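Local atomic coordinates of peptide synthetase, module 7 (Actinoplanes teichomyceticus, PDB entry 4TX3), a protein that belongs to the condensation-domain family and, as part of the last module of a nonribosomal peptide synthetase, probably recruits tailoring oxygenases to the bound peptide. Residues A64-I69 with P171-L176; D152-D157 with P299-F304; I205-N210 with R332-H337. All blocks are in the same frame, centred on the assembly; numbering follows the deposited sequence.

Interaction 1: residues A64-I69 with P171-L176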
loop_
_atom_site.group_PDB
_atom_site.type_symbol
_atom_site.label_atom_id
_atom_site.label_comp_id
_atom_site.label_asym_id
_atom_site.label_seq_id
_atom_site.Cartn_x
_atom_site.Cartn_y
_atom_site.Cartn_z
ATOM N N ALA B 64 19.951 5.716 -5.329
ATOM C CA ALA B 64 21.052 4.850 -4.920
ATOM C C ALA B 64 21.710 5.399 -3.669
ATOM O O ALA B 64 22.304 4.641 -2.890
ATOM C CB ALA B 64 22.082 4.685 -6.045
ATOM N N ALA B 65 21.623 6.714 -3.478
ATOM C CA ALA B 65 22.149 7.305 -2.249
ATOM C C ALA B 65 21.361 6.740 -1.072
ATOM O O ALA B 65 21.933 6.368 -0.057
ATOM C CB ALA B 65 22.075 8.828 -2.277
ATOM N N ARG B 66 20.049 6.645 -1.245
ATOM C CA ARG B 66 19.150 6.145 -0.211
ATOM C C ARG B 66 19.371 4.653 0.067
ATOM O O ARG B 66 19.344 4.235 1.227
ATOM C CB ARG B 66 17.701 6.419 -0.632
ATOM C CG ARG B 66 16.605 5.943 0.307
ATOM C CD ARG B 66 15.266 6.519 -0.161
ATOM N NE ARG B 66 14.118 5.851 0.441
ATOM C CZ ARG B 66 13.631 6.137 1.647
ATOM N NH1 ARG B 66 14.188 7.090 2.392
ATOM N NH2 ARG B 66 12.578 5.472 2.108
ATOM N N HIS B 67 19.601 3.867 -0.990
ATOM C CA HIS B 67 19.732 2.404 -0.895
ATOM C C HIS B 67 21.144 1.905 -1.206
ATOM O O HIS B 67 21.533 1.836 -2.371
ATOM C CB HIS B 67 18.760 1.710 -1.855
ATOM C CG HIS B 67 17.321 2.046 -1.622
ATOM N ND1 HIS B 67 16.535 1.363 -0.718
ATOM C CD2 HIS B 67 16.518 2.976 -2.191
ATOM C CE1 HIS B 67 15.314 1.869 -0.728
ATOM N NE2 HIS B 67 15.275 2.846 -1.613
ATOM N N GLU B 68 21.896 1.525 -0.178
ATOM C CA GLU B 68 23.280 1.071 -0.362
ATOM C C GLU B 68 23.458 -0.053 -1.377
ATOM O O GLU B 68 24.445 -0.078 -2.107
ATOM C CB GLU B 68 23.868 0.613 0.968
ATOM C CG GLU B 68 24.195 1.745 1.900
ATOM C CD GLU B 68 24.559 1.257 3.287
ATOM O OE1 GLU B 68 24.607 0.016 3.510
ATOM O OE2 GLU B 68 24.785 2.127 4.157
ATOM N N ILE B 69 22.516 -0.984 -1.418
ATOM C CA ILE B 69 22.674 -2.122 -2.308
ATOM C C ILE B 69 22.776 -1.721 -3.788
ATOM O O ILE B 69 23.431 -2.423 -4.556
ATOM C CB ILE B 69 21.531 -3.158 -2.132
ATOM C CG1 ILE B 69 21.964 -4.489 -2.766
ATOM C CG2 ILE B 69 20.165 -2.608 -2.641
ATOM C CD1 ILE B 69 21.039 -5.619 -2.497
ATOM N N PRO B 171 16.620 15.935 -2.040
ATOM C CA PRO B 171 15.470 15.373 -1.319
ATOM C C PRO B 171 15.622 15.536 0.194
ATOM O O PRO B 171 16.728 15.365 0.703
ATOM C CB PRO B 171 15.486 13.891 -1.722
ATOM C CG PRO B 171 16.336 13.817 -2.940
ATOM C CD PRO B 171 17.351 14.902 -2.795
ATOM N N GLU B 172 14.544 15.906 0.882
ATOM C CA GLU B 172 14.549 15.979 2.342
ATOM C C GLU B 172 13.821 14.765 2.911
ATOM O O GLU B 172 12.594 14.763 3.002
ATOM C CB GLU B 172 13.888 17.273 2.828
ATOM C CG GLU B 172 14.603 18.544 2.379
ATOM C CD GLU B 172 13.792 19.827 2.627
ATOM O OE1 GLU B 172 12.723 20.007 1.998
ATOM O OE2 GLU B 172 14.237 20.672 3.435
ATOM N N ARG B 173 14.571 13.719 3.261
ATOM C CA ARG B 173 13.957 12.502 3.793
ATOM C C ARG B 173 14.722 11.966 4.976
ATOM O O ARG B 173 15.934 12.127 5.054
ATOM C CB ARG B 173 13.879 11.392 2.733
ATOM C CG ARG B 173 13.510 11.856 1.333
ATOM C CD ARG B 173 13.071 10.693 0.474
ATOM N NE ARG B 173 11.914 10.024 1.050
ATOM C CZ ARG B 173 11.416 8.878 0.605
ATOM N NH1 ARG B 173 11.975 8.253 -0.420
ATOM N NH2 ARG B 173 10.361 8.354 1.196
ATOM N N ALA B 174 14.006 11.306 5.881
ATOM C CA ALA B 174 14.624 10.437 6.880
ATOM C C ALA B 174 15.314 9.242 6.202
ATOM O O ALA B 174 14.768 8.644 5.275
ATOM C CB ALA B 174 13.574 9.947 7.874
ATOM N N PRO B 175 16.515 8.889 6.671
ATOM C CA PRO B 175 17.248 7.711 6.170
ATOM C C PRO B 175 16.520 6.402 6.457
ATOM O O PRO B 175 15.685 6.371 7.364
ATOM C CB PRO B 175 18.567 7.770 6.935
ATOM C CG PRO B 175 18.260 8.558 8.175
ATOM C CD PRO B 175 17.218 9.561 7.776
ATOM N N LEU B 176 16.795 5.348 5.690
ATOM C CA LEU B 176 16.258 4.023 6.024
ATOM C C LEU B 176 16.703 3.638 7.429
ATOM O O LEU B 176 17.771 4.048 7.883
ATOM C CB LEU B 176 16.724 2.955 5.029
ATOM C CG LEU B 176 16.221 3.052 3.590
ATOM C CD1 LEU B 176 16.846 1.965 2.729
ATOM C CD2 LEU B 176 14.712 2.961 3.571
HETATM O O HOH W 1 18.682 5.802 3.578
HETATM O O HOH W 2 12.347 8.399 4.472
#

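Interaction 2: residues D152-D157 with P299-F304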
loop_
_atom_site.group_PDB
_atom_site.type_symbol
_atom_site.label_atom_id
_atom_site.label_comp_id
_atom_site.label_asym_id
_atom_site.label_seq_id
_atom_site.Cartn_x
_atom_site.Cartn_y
_atom_site.Cartn_z
ATOM N N ASP B 152 8.958 -1.601 -7.362
ATOM C CA ASP B 152 7.978 -0.562 -6.985
ATOM C C ASP B 152 8.606 0.441 -6.038
ATOM O O ASP B 152 8.387 1.647 -6.181
ATOM C CB ASP B 152 6.729 -1.155 -6.330
ATOM C CG ASP B 152 5.967 -2.056 -7.259
ATOM O OD1 ASP B 152 5.631 -1.598 -8.373
ATOM O OD2 ASP B 152 5.725 -3.226 -6.898
ATOM N N VAL B 153 9.392 -0.056 -5.076
ATOM C CA VAL B 153 10.062 0.824 -4.134
ATOM C C VAL B 153 10.954 1.784 -4.909
ATOM O O VAL B 153 10.961 2.995 -4.645
ATOM C CB VAL B 153 10.886 0.028 -3.079
ATOM C CG1 VAL B 153 11.719 0.976 -2.188
ATOM C CG2 VAL B 153 9.958 -0.819 -2.228
ATOM N N PHE B 154 11.678 1.245 -5.888
ATOM C CA PHE B 154 12.589 2.049 -6.694
ATOM C C PHE B 154 11.856 3.258 -7.303
ATOM O O PHE B 154 12.298 4.402 -7.165
ATOM C CB PHE B 154 13.235 1.205 -7.796
ATOM C CG PHE B 154 14.279 1.948 -8.599
ATOM C CD1 PHE B 154 13.918 2.702 -9.718
ATOM C CD2 PHE B 154 15.619 1.910 -8.233
ATOM C CE1 PHE B 154 14.871 3.403 -10.442
ATOM C CE2 PHE B 154 16.580 2.600 -8.962
ATOM C CZ PHE B 154 16.207 3.349 -10.066
ATOM N N PHE B 155 10.716 3.015 -7.942
ATOM C CA PHE B 155 10.005 4.109 -8.583
ATOM C C PHE B 155 9.255 4.993 -7.589
ATOM O O PHE B 155 9.037 6.164 -7.873
ATOM C CB PHE B 155 9.076 3.566 -9.681
ATOM C CG PHE B 155 9.837 3.027 -10.856
ATOM C CD1 PHE B 155 10.472 3.889 -11.733
ATOM C CD2 PHE B 155 9.994 1.659 -11.044
ATOM C CE1 PHE B 155 11.219 3.393 -12.790
ATOM C CE2 PHE B 155 10.743 1.157 -12.105
ATOM C CZ PHE B 155 11.356 2.019 -12.966
ATOM N N ARG B 156 8.895 4.474 -6.416
ATOM C CA ARG B 156 8.328 5.363 -5.404
ATOM C C ARG B 156 9.423 6.306 -4.946
ATOM O O ARG B 156 9.172 7.483 -4.704
ATOM C CB ARG B 156 7.723 4.593 -4.218
ATOM C CG ARG B 156 6.203 4.301 -4.382
ATOM C CD ARG B 156 5.733 3.113 -3.538
ATOM N NE ARG B 156 6.491 3.035 -2.287
ATOM C CZ ARG B 156 6.647 1.923 -1.572
ATOM N NH1 ARG B 156 6.099 0.784 -1.985
ATOM N NH2 ARG B 156 7.351 1.950 -0.449
ATOM N N ASP B 157 10.652 5.810 -4.864
ATOM C CA ASP B 157 11.737 6.654 -4.375
ATOM C C ASP B 157 12.288 7.573 -5.472
ATOM O O ASP B 157 12.733 8.685 -5.186
ATOM C CB ASP B 157 12.836 5.793 -3.762
ATOM C CG ASP B 157 12.433 5.228 -2.393
ATOM O OD1 ASP B 157 11.459 5.750 -1.792
ATOM O OD2 ASP B 157 13.084 4.267 -1.913
ATOM N N PRO B 299 10.143 -0.644 3.302
ATOM C CA PRO B 299 10.599 0.412 2.391
ATOM C C PRO B 299 11.947 0.143 1.671
ATOM O O PRO B 299 12.516 1.065 1.066
ATOM C CB PRO B 299 10.732 1.611 3.323
ATOM C CG PRO B 299 11.103 1.014 4.629
ATOM C CD PRO B 299 10.430 -0.307 4.715
ATOM N N MET B 300 12.451 -1.088 1.727
ATOM C CA MET B 300 13.790 -1.385 1.218
ATOM C C MET B 300 13.811 -2.031 -0.157
ATOM O O MET B 300 12.871 -2.727 -0.538
ATOM C CB MET B 300 14.534 -2.317 2.172
ATOM C CG MET B 300 14.652 -1.827 3.583
ATOM S SD MET B 300 15.647 -2.913 4.642
ATOM C CE MET B 300 17.234 -2.861 3.827
ATOM N N ILE B 301 14.914 -1.819 -0.871
ATOM C CA ILE B 301 15.254 -2.573 -2.074
ATOM C C ILE B 301 16.228 -3.706 -1.697
ATOM O O ILE B 301 17.144 -3.506 -0.898
ATOM C CB ILE B 301 15.885 -1.645 -3.148
ATOM C CG1 ILE B 301 14.821 -0.667 -3.695
ATOM C CG2 ILE B 301 16.581 -2.454 -4.250
ATOM C CD1 ILE B 301 15.352 0.407 -4.601
ATOM N N GLY B 302 16.023 -4.895 -2.258
ATOM C CA GLY B 302 16.874 -6.031 -1.959
ATOM C C GLY B 302 16.304 -7.322 -2.510
ATOM O O GLY B 302 15.121 -7.402 -2.841
ATOM N N PRO B 303 17.150 -8.344 -2.644
ATOM C CA PRO B 303 16.680 -9.668 -3.066
ATOM C C PRO B 303 15.992 -10.402 -1.914
ATOM O O PRO B 303 16.484 -11.438 -1.440
ATOM C CB PRO B 303 17.964 -10.369 -3.473
ATOM C CG PRO B 303 19.022 -9.743 -2.608
ATOM C CD PRO B 303 18.615 -8.295 -2.491
ATOM N N PHE B 304 14.857 -9.858 -1.476
ATOM C CA PHE B 304 14.134 -10.372 -0.324
ATOM C C PHE B 304 13.181 -11.519 -0.629
ATOM O O PHE B 304 12.760 -12.216 0.288
ATOM C CB PHE B 304 13.325 -9.252 0.338
ATOM C CG PHE B 304 14.165 -8.216 0.997
ATOM C CD1 PHE B 304 14.910 -8.530 2.137
ATOM C CD2 PHE B 304 14.202 -6.919 0.496
ATOM C CE1 PHE B 304 15.687 -7.577 2.749
ATOM C CE2 PHE B 304 14.986 -5.946 1.109
ATOM C CZ PHE B 304 15.726 -6.272 2.237
HETATM O O HOH W 3 11.681 3.676 0.273
#

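Interaction 3: residues I205-N210 with R332-H337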
loop_
_atom_site.group_PDB
_atom_site.type_symbol
_atom_site.label_atom_id
_atom_site.label_comp_id
_atom_site.label_asym_id
_atom_site.label_seq_id
_atom_site.Cartn_x
_atom_site.Cartn_y
_atom_site.Cartn_z
ATOM N N ILE B 205 16.956 -26.994 9.733
ATOM C CA ILE B 205 17.748 -27.840 8.839
ATOM C C ILE B 205 17.239 -29.275 8.925
ATOM O O ILE B 205 17.146 -29.976 7.927
ATOM C CB ILE B 205 19.257 -27.768 9.176
ATOM C CG1 ILE B 205 19.874 -26.511 8.559
ATOM C CG2 ILE B 205 19.998 -29.000 8.693
ATOM C CD1 ILE B 205 21.233 -26.163 9.126
ATOM N N THR B 206 16.885 -29.693 10.129
ATOM C CA THR B 206 16.366 -31.030 10.355
ATOM C C THR B 206 15.031 -31.218 9.654
ATOM O O THR B 206 14.792 -32.252 9.013
ATOM C CB THR B 206 16.227 -31.298 11.861
ATOM O OG1 THR B 206 17.537 -31.349 12.436
ATOM C CG2 THR B 206 15.481 -32.599 12.139
ATOM N N PHE B 207 14.170 -30.210 9.753
ATOM C CA PHE B 207 12.899 -30.253 9.048
ATOM C C PHE B 207 13.050 -30.489 7.543
ATOM O O PHE B 207 12.377 -31.348 6.981
ATOM C CB PHE B 207 12.094 -28.969 9.241
ATOM C CG PHE B 207 10.870 -28.930 8.382
ATOM C CD1 PHE B 207 9.729 -29.595 8.772
ATOM C CD2 PHE B 207 10.883 -28.285 7.151
ATOM C CE1 PHE B 207 8.618 -29.606 7.965
ATOM C CE2 PHE B 207 9.768 -28.292 6.343
ATOM C CZ PHE B 207 8.632 -28.949 6.749
ATOM N N TRP B 208 13.905 -29.721 6.887
ATOM C CA TRP B 208 13.965 -29.790 5.438
ATOM C C TRP B 208 14.665 -31.042 4.944
ATOM O O TRP B 208 14.252 -31.613 3.925
ATOM C CB TRP B 208 14.639 -28.536 4.855
ATOM C CG TRP B 208 13.727 -27.354 4.918
ATOM C CD1 TRP B 208 13.816 -26.290 5.769
ATOM C CD2 TRP B 208 12.545 -27.142 4.136
ATOM N NE1 TRP B 208 12.773 -25.420 5.554
ATOM C CE2 TRP B 208 11.981 -25.916 4.556
ATOM C CE3 TRP B 208 11.919 -27.862 3.116
ATOM C CZ2 TRP B 208 10.817 -25.396 3.993
ATOM C CZ3 TRP B 208 10.755 -27.345 2.557
ATOM C CH2 TRP B 208 10.219 -26.124 2.996
ATOM N N ARG B 209 15.719 -31.468 5.635
ATOM C CA ARG B 209 16.414 -32.698 5.256
ATOM C C ARG B 209 15.427 -33.851 5.333
ATOM O O ARG B 209 15.460 -34.760 4.504
ATOM C CB ARG B 209 17.624 -32.977 6.161
ATOM C CG ARG B 209 18.823 -32.068 5.938
ATOM C CD ARG B 209 19.885 -32.279 7.025
ATOM N NE ARG B 209 20.224 -33.695 7.151
ATOM C CZ ARG B 209 21.231 -34.285 6.510
ATOM N NH1 ARG B 209 22.023 -33.575 5.713
ATOM N NH2 ARG B 209 21.456 -35.583 6.676
ATOM N N ASN B 210 14.542 -33.787 6.330
ATOM C CA ASN B 210 13.516 -34.799 6.537
ATOM C C ASN B 210 12.381 -34.685 5.516
ATOM O O ASN B 210 12.036 -35.667 4.853
ATOM C CB ASN B 210 12.953 -34.709 7.962
ATOM C CG ASN B 210 13.929 -35.248 9.028
ATOM O OD1 ASN B 210 14.849 -36.004 8.717
ATOM N ND2 ASN B 210 13.706 -34.869 10.290
ATOM N N ARG B 332 1.299 -25.719 5.819
ATOM C CA ARG B 332 1.177 -25.299 7.216
ATOM C C ARG B 332 2.407 -25.687 8.068
ATOM O O ARG B 332 2.895 -24.886 8.862
ATOM C CB ARG B 332 -0.115 -25.887 7.801
ATOM C CG ARG B 332 -0.120 -26.234 9.282
ATOM C CD ARG B 332 -1.565 -26.356 9.761
ATOM N NE ARG B 332 -2.342 -25.175 9.373
ATOM C CZ ARG B 332 -3.666 -25.140 9.209
ATOM N NH1 ARG B 332 -4.396 -26.236 9.394
ATOM N NH2 ARG B 332 -4.265 -24.002 8.855
ATOM N N GLU B 333 2.936 -26.891 7.868
ATOM C CA GLU B 333 4.149 -27.314 8.564
ATOM C C GLU B 333 5.418 -26.620 8.024
ATOM O O GLU B 333 6.244 -26.123 8.798
ATOM C CB GLU B 333 4.293 -28.839 8.466
ATOM C CG GLU B 333 5.074 -29.484 9.603
ATOM C CD GLU B 333 5.408 -30.958 9.333
ATOM O OE1 GLU B 333 5.045 -31.469 8.243
ATOM O OE2 GLU B 333 6.036 -31.599 10.211
ATOM N N ALA B 334 5.579 -26.584 6.704
ATOM C CA ALA B 334 6.778 -25.990 6.106
ATOM C C ALA B 334 6.856 -24.489 6.369
ATOM O O ALA B 334 7.939 -23.961 6.594
ATOM C CB ALA B 334 6.821 -26.266 4.609
ATOM N N ARG B 335 5.694 -23.829 6.341
ATOM C CA ARG B 335 5.510 -22.395 6.634
ATOM C C ARG B 335 6.300 -21.899 7.837
ATOM O O ARG B 335 6.690 -20.744 7.906
ATOM C CB ARG B 335 4.025 -22.112 6.891
ATOM C CG ARG B 335 3.522 -20.787 6.395
ATOM C CD ARG B 335 2.965 -20.904 4.979
ATOM N NE ARG B 335 2.768 -19.601 4.340
ATOM C CZ ARG B 335 2.450 -19.444 3.059
ATOM N NH1 ARG B 335 2.289 -20.502 2.276
ATOM N NH2 ARG B 335 2.296 -18.226 2.556
ATOM N N GLN B 336 6.523 -22.784 8.795
ATOM C CA GLN B 336 7.129 -22.397 10.050
ATOM C C GLN B 336 8.649 -22.478 10.039
ATOM O O GLN B 336 9.298 -22.079 11.004
ATOM C CB GLN B 336 6.570 -23.275 11.160
ATOM C CG GLN B 336 5.099 -23.038 11.419
ATOM C CD GLN B 336 4.524 -24.043 12.379
ATOM O OE1 GLN B 336 4.980 -25.192 12.441
ATOM N NE2 GLN B 336 3.528 -23.617 13.156
ATOM N N HIS B 337 9.221 -22.979 8.949
ATOM C CA HIS B 337 10.656 -23.190 8.881
ATOM C C HIS B 337 11.292 -22.422 7.729
ATOM O O HIS B 337 12.068 -22.995 6.956
ATOM C CB HIS B 337 10.943 -24.681 8.749
ATOM C CG HIS B 337 10.223 -25.520 9.762
ATOM N ND1 HIS B 337 10.744 -25.791 11.011
ATOM C CD2 HIS B 337 9.024 -26.144 9.713
ATOM C CE1 HIS B 337 9.895 -26.541 11.687
ATOM N NE2 HIS B 337 8.845 -26.772 10.924
#

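Interaction 1: residues A64-I69 with P171-L176
The helix end bearing Arg66 and His67 faces the irregular chain that carries Arg173, Ala174 and Leu176, and the backbones come nearest at Arg66 and Pro175, whose CA atoms are 6.8 Å apart. Arg66 does most of the work. With CG anti to the backbone N (chi1 179°) and the chain extended as far as NE, its guanidinium is carried out between two residues of 171-176. Arg173, bent at chi3 (60°), lays its own guanidinium flat on one face of it, the two centres 3.7 Å apart and the planes inclined by 16°. Leu176 covers the opposite face, offset toward the rim, with CD2 3.6 Å from Arg66 NH2. The stack of two like charges is probably made tolerable by a shared anion: Asp157 takes Arg173 NH1 on one carboxylate oxygen and Arg66 NE on the other, the latter also bound by His67 NE2. At the edge of the Arg66 group, and near its plane, NH1 makes a weak hydrogen bond of 3.3 Å to Ala174 O, reinforced by a water that accepts from NH1 and donates to the same carbonyl at 2.6 Å. A second water joins the backbones, donating a hydrogen bond to Arg66 O and accepting one from Leu176 N, each 2.9 Å. The other methyl of Leu176, CD1, meets the His67 imidazole obliquely, 3.5 Å from ND1. Outside the two segments, Arg173 NE pairs with an acidic side chain of the chain of another protein, consistent with this surface serving as a docking face. The contact thus ties the end of helix 53-66 to the loop between helices 148-166 and 180-191, with helix 148-166 supplying Asp157 between them and Val153 against His67.

Interaction 2: residues D152-D157 with P299-F304
Ile301 supplies the apolar side of this contact, reaching from an extended loop to the helical residues Val153 and Phe154. With CG1 anti to the carbonyl carbon (chi1 -69°) and the chain continuing extended to CD1, the side chain runs past Val153 in the opposing direction, its CG1 3.8 Å from Val153 CG1. The terminal CD1 goes on to the foot of Phe154, 3.9 Å from Phe154 CB, and lies at the edge of the phenyl ring, near its plane. Cut back to an alanine, this residue would lose CG1 and CD1, and the space beside Val153 CG1 and Phe154 CB would probably be left unfilled. Val153 also turns methyls toward backbone oxygens: CG1 lies 3.4 Å from Pro299 O, while CG2 rests 3.9 Å from Met300 O. Loop 299-304 carries the sequence IGPF, which matches the start of the conserved IGxFxN-like motif of condensation domains, and helix 148-166 begins at the final aspartate of an HRxxxDD sequence that stands where active members have HHxxxDG. The contact therefore probably corresponds to a junction between two signature regions of the fold. Beyond Ile301, Pro303 centres an inverse gamma turn, and Gly302 makes backbone hydrogen bonds with Asp147 of that HRxxxDD sequence. Polar contact across the two segments passes through water. One water donates to Asp157 OD2 at 2.7 Å and to Pro299 O at 2.9 Å, spanning a gap that the side chain and the carbonyl do not close directly. The buried carboxylate takes this water in addition to its basic neighbours Arg66, His67 and Arg173, which are likely to keep it ionised and fixed in rotation. Phe154 is packed further by Leu60 and Val63 of helix 53-66 and by Val139 of strand 134-142.

Interaction 3: residues I205-N210 with R332-H337
The ring of Phe207 has the imidazole of His337 over one face in an offset stack, the centroids 4.1 Å apart and the planes only 8° from parallel. His337 CD2 sits over the centre of the phenyl ring, whereas Phe207 CG lies nearer the rim of the imidazole; the opposite imidazole face receives Gln336 CB. The overlap continues down the side chain, for Phe207 CB lies over the His337 face, 3.9 Å from the ring centroid, in a CH-pi contact. What sets the ring in this place is a CG anti to the backbone N (chi1 173°). At the phenyl edge, near its plane, stands Glu333, whose CD is 3.7 Å from Phe207 CE1, with the carboxylate turned steeply against the ring. Trp208 CD1 is also at the edge, in plane, and the His211 ring meets Phe207 as well. Phe207 CE2 in turn lies over the face of its neighbour Trp208. The indole gives the contact its direct polar bond: Trp208 NE1 donates to His337 O at 2.9 Å, almost straight at 172° and with the oxygen in the indole plane. Ala334 fills the angle between the two aromatic side chains, its CB 3.8 Å from Trp208 CH2 and 3.9 Å from Phe207 CZ. A type I turn from Ala334 to His337 brings both residues round to the same partners, a compact instance of a helix terminus packed by an aromatic pair. Helix 200-211 is thereby joined to the end of helix 320-334, with Phe308 of strand 306-313 against both Trp208 and Ala334, and Ile345 of helix 345-348 also against the indole.

Interactions 1 and 2 form one neighbourhood, their centres about 11 Å apart, and they meet directly where Asp157 of 152-157 receives His67 and Arg173. Interaction 1 lies at the surface and is largely polar, built from charged groups and waters beside the chain of another protein; interaction 2 is buried and mostly aliphatic, with one water bridging a carboxylate and a carbonyl. Both involve helix 148-166, which carries one segment of interaction 2 and backs interaction 1. Interaction 3 stands apart, about 36 Å from interaction 1 and about 29 Å from interaction 2 between centres, and is partly buried; there two other helices are joined by aromatic stacking and a direct hydrogen bond.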